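Local atomic coordinates of particle-associated glycoside hydrolase (PDB entry 6C72), a protein that probably degrades the capsular polysaccharide of Acinetobacter baumannii as a trimeric phage tailspike, helping the virus to reach and enter its host. Residues T309-L317 with N340-V348. Residues are numbered along the deposited sequence; the frame is centred on the assembly and turned at random.
Sequences TDTVYNVTL and NTPTGSPNV
P342 lies over one face of the Y313 ring: its CD is 3.5 Å from the ring centroid and only 15° off the ring normal, a CH-pi contact. Y313 presents that face because CG sits between its backbone N and carbonyl carbon; the ring also stacks with H278 of the neighbouring parallel strand 277-278. Alongside, methyl CG2 of T341 lies 3.2 Å from OG1 of T311, whose hydroxyl is hydrogen-bonded to Q339 O.

Further along, N314 and N347 meet with amide planes 82° apart. ND2 of N347 donates to OD1 of N314 at 2.9 Å with nearly straight N-H...O geometry (164°); the acceptor is in the donor's amide plane, whereas the donor stands above the carbonyl plane of N314. ND2 of N314 bonds to D279 OD1, so N314 links both neighbouring coils of the parallel beta-helix. Backbone bonds N314 N to P346 O (2.8 Å) and V315 N to N347 O (3.1 Å) flank it. V315 and V348 then pair in parallel (V315 CB to V348 CG2, 4.2 Å) and point to the same face, where V315 packs on L274 and V348 on I302. The chemistry thus changes from aromatic-proline packing through amide bonding to apolar contact between parallel strands, consistent with loop 340-347 being held to strand 312-318 before strand 348-351 begins.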
loop_
_atom_site.group_PDB
_atom_site.type_symbol
_atom_site.label_atom_id
_atom_site.label_comp_id
_atom_site.label_asym_id
_atom_site.label_seq_id
_atom_site.Cartn_x
_atom_site.Cartn_y
_atom_site.Cartn_z
ATOM N N THR A 309 -28.894 0.589 7.778
ATOM C CA THR A 309 -27.703 -0.218 7.986
ATOM C C THR A 309 -26.640 0.024 6.930
ATOM O O THR A 309 -25.650 -0.715 6.909
ATOM C CB THR A 309 -28.059 -1.700 7.991
ATOM O OG1 THR A 309 -28.747 -2.013 6.767
ATOM C CG2 THR A 309 -28.907 -2.058 9.223
ATOM N N ASP A 310 -26.832 1.007 6.049
ATOM C CA ASP A 310 -25.814 1.340 5.061
ATOM C C ASP A 310 -24.470 1.631 5.727
ATOM O O ASP A 310 -24.394 2.332 6.742
ATOM C CB ASP A 310 -26.229 2.564 4.251
ATOM C CG ASP A 310 -27.355 2.294 3.289
ATOM O OD1 ASP A 310 -27.734 1.120 3.075
ATOM O OD2 ASP A 310 -27.875 3.294 2.755
ATOM N N THR A 311 -23.403 1.107 5.133
ATOM C CA THR A 311 -22.069 1.433 5.594
ATOM C C THR A 311 -21.110 1.273 4.422
ATOM O O THR A 311 -21.325 0.424 3.549
ATOM C CB THR A 311 -21.649 0.555 6.790
ATOM O OG1 THR A 311 -20.385 1.015 7.288
ATOM C CG2 THR A 311 -21.522 -0.908 6.394
ATOM N N VAL A 312 -20.087 2.133 4.377
ATOM C CA VAL A 312 -19.067 2.092 3.333
ATOM C C VAL A 312 -17.701 2.211 3.975
ATOM O O VAL A 312 -17.474 3.105 4.793
ATOM C CB VAL A 312 -19.243 3.198 2.280
ATOM C CG1 VAL A 312 -18.086 3.128 1.294
ATOM C CG2 VAL A 312 -20.556 3.010 1.553
ATOM N N TYR A 313 -16.793 1.314 3.609
ATOM C CA TYR A 313 -15.452 1.364 4.159
ATOM C C TYR A 313 -14.524 0.590 3.235
ATOM O O TYR A 313 -14.976 -0.183 2.393
ATOM C CB TYR A 313 -15.413 0.822 5.601
ATOM C CG TYR A 313 -16.025 -0.546 5.798
ATOM C CD1 TYR A 313 -17.403 -0.703 5.929
ATOM C CD2 TYR A 313 -15.223 -1.685 5.862
ATOM C CE1 TYR A 313 -17.964 -1.945 6.106
ATOM C CE2 TYR A 313 -15.783 -2.938 6.043
ATOM C CZ TYR A 313 -17.157 -3.061 6.163
ATOM O OH TYR A 313 -17.729 -4.309 6.336
ATOM N N ASN A 314 -13.217 0.825 3.391
ATOM C CA ASN A 314 -12.174 0.174 2.592
ATOM C C ASN A 314 -12.330 0.530 1.109
ATOM O O ASN A 314 -12.678 -0.294 0.271
ATOM C CB ASN A 314 -12.190 -1.355 2.801
ATOM C CG ASN A 314 -12.096 -1.764 4.290
ATOM O OD1 ASN A 314 -11.725 -0.957 5.148
ATOM N ND2 ASN A 314 -12.380 -3.033 4.585
ATOM N N VAL A 315 -12.052 1.794 0.800
ATOM C CA VAL A 315 -12.141 2.310 -0.558
ATOM C C VAL A 315 -10.802 2.920 -0.931
ATOM O O VAL A 315 -10.241 3.712 -0.164
ATOM C CB VAL A 315 -13.265 3.352 -0.706
ATOM C CG1 VAL A 315 -13.355 3.837 -2.154
ATOM C CG2 VAL A 315 -14.601 2.761 -0.226
ATOM N N THR A 316 -10.285 2.550 -2.097
ATOM C CA THR A 316 -9.008 3.066 -2.555
ATOM C C THR A 316 -9.178 3.673 -3.937
ATOM O O THR A 316 -9.618 2.994 -4.872
ATOM C CB THR A 316 -7.943 1.969 -2.561
ATOM O OG1 THR A 316 -7.860 1.388 -1.254
ATOM C CG2 THR A 316 -6.582 2.536 -2.916
ATOM N N LEU A 317 -8.796 4.936 -4.067
ATOM C CA LEU A 317 -8.818 5.654 -5.334
ATOM C C LEU A 317 -7.370 5.983 -5.719
ATOM O O LEU A 317 -6.722 6.819 -5.074
ATOM C CB LEU A 317 -9.678 6.906 -5.200
ATOM C CG LEU A 317 -11.091 6.558 -4.726
ATOM C CD1 LEU A 317 -11.379 7.058 -3.299
ATOM C CD2 LEU A 317 -12.154 7.042 -5.714
ATOM N N ASN A 340 -21.480 3.707 10.857
ATOM C CA ASN A 340 -21.654 2.336 11.331
ATOM C C ASN A 340 -20.613 1.383 10.742
ATOM O O ASN A 340 -20.899 0.204 10.507
ATOM C CB ASN A 340 -23.078 1.822 11.042
ATOM C CG ASN A 340 -24.177 2.666 11.726
ATOM O OD1 ASN A 340 -23.987 3.197 12.822
ATOM N ND2 ASN A 340 -25.331 2.754 11.094
ATOM N N THR A 341 -19.413 1.880 10.456
ATOM C CA THR A 341 -18.371 1.008 9.935
ATOM C C THR A 341 -17.818 0.137 11.059
ATOM O O THR A 341 -17.820 0.544 12.226
ATOM C CB THR A 341 -17.236 1.808 9.285
ATOM O OG1 THR A 341 -16.515 2.557 10.280
ATOM C CG2 THR A 341 -17.790 2.746 8.196
ATOM N N PRO A 342 -17.345 -1.068 10.733
ATOM C CA PRO A 342 -16.916 -1.999 11.793
ATOM C C PRO A 342 -15.774 -1.480 12.653
ATOM O O PRO A 342 -15.735 -1.782 13.856
ATOM C CB PRO A 342 -16.502 -3.252 11.017
ATOM C CG PRO A 342 -16.209 -2.752 9.601
ATOM C CD PRO A 342 -17.181 -1.636 9.385
ATOM N N THR A 343 -14.835 -0.723 12.094
ATOM C CA THR A 343 -13.727 -0.225 12.899
ATOM C C THR A 343 -13.856 1.241 13.276
ATOM O O THR A 343 -13.073 1.719 14.101
ATOM C CB THR A 343 -12.387 -0.427 12.183
ATOM O OG1 THR A 343 -12.280 0.514 11.106
ATOM C CG2 THR A 343 -12.245 -1.860 11.673
ATOM N N GLY A 344 -14.841 1.951 12.760
ATOM C CA GLY A 344 -14.939 3.363 13.044
ATOM C C GLY A 344 -14.175 4.258 12.095
ATOM O O GLY A 344 -14.303 5.485 12.192
ATOM N N SER A 345 -13.386 3.682 11.181
ATOM C CA SER A 345 -12.741 4.418 10.116
ATOM C C SER A 345 -13.351 4.011 8.779
ATOM O O SER A 345 -13.654 2.831 8.572
ATOM C CB SER A 345 -11.230 4.159 10.093
ATOM O OG SER A 345 -10.620 4.716 8.946
ATOM N N PRO A 346 -13.623 4.959 7.880
ATOM C CA PRO A 346 -14.046 4.568 6.530
ATOM C C PRO A 346 -12.902 3.978 5.712
ATOM O O PRO A 346 -13.164 3.350 4.678
ATOM C CB PRO A 346 -14.552 5.882 5.929
ATOM C CG PRO A 346 -13.683 6.929 6.613
ATOM C CD PRO A 346 -13.438 6.416 8.012
ATOM N N ASN A 347 -11.653 4.138 6.165
ATOM C CA ASN A 347 -10.483 3.570 5.500
ATOM C C ASN A 347 -10.520 3.878 4.005
ATOM O O ASN A 347 -10.464 2.991 3.147
ATOM C CB ASN A 347 -10.392 2.072 5.771
ATOM C CG ASN A 347 -9.081 1.478 5.326
ATOM O OD1 ASN A 347 -8.066 2.183 5.188
ATOM N ND2 ASN A 347 -9.088 0.170 5.085
ATOM N N VAL A 348 -10.701 5.167 3.719
ATOM C CA VAL A 348 -10.766 5.720 2.375
ATOM C C VAL A 348 -9.433 6.388 2.075
ATOM O O VAL A 348 -8.981 7.246 2.837
ATOM C CB VAL A 348 -11.908 6.737 2.270
ATOM C CG1 VAL A 348 -11.877 7.424 0.916
ATOM C CG2 VAL A 348 -13.230 6.071 2.555
HETATM O O HOH W 1 -8.359 1.704 1.668
#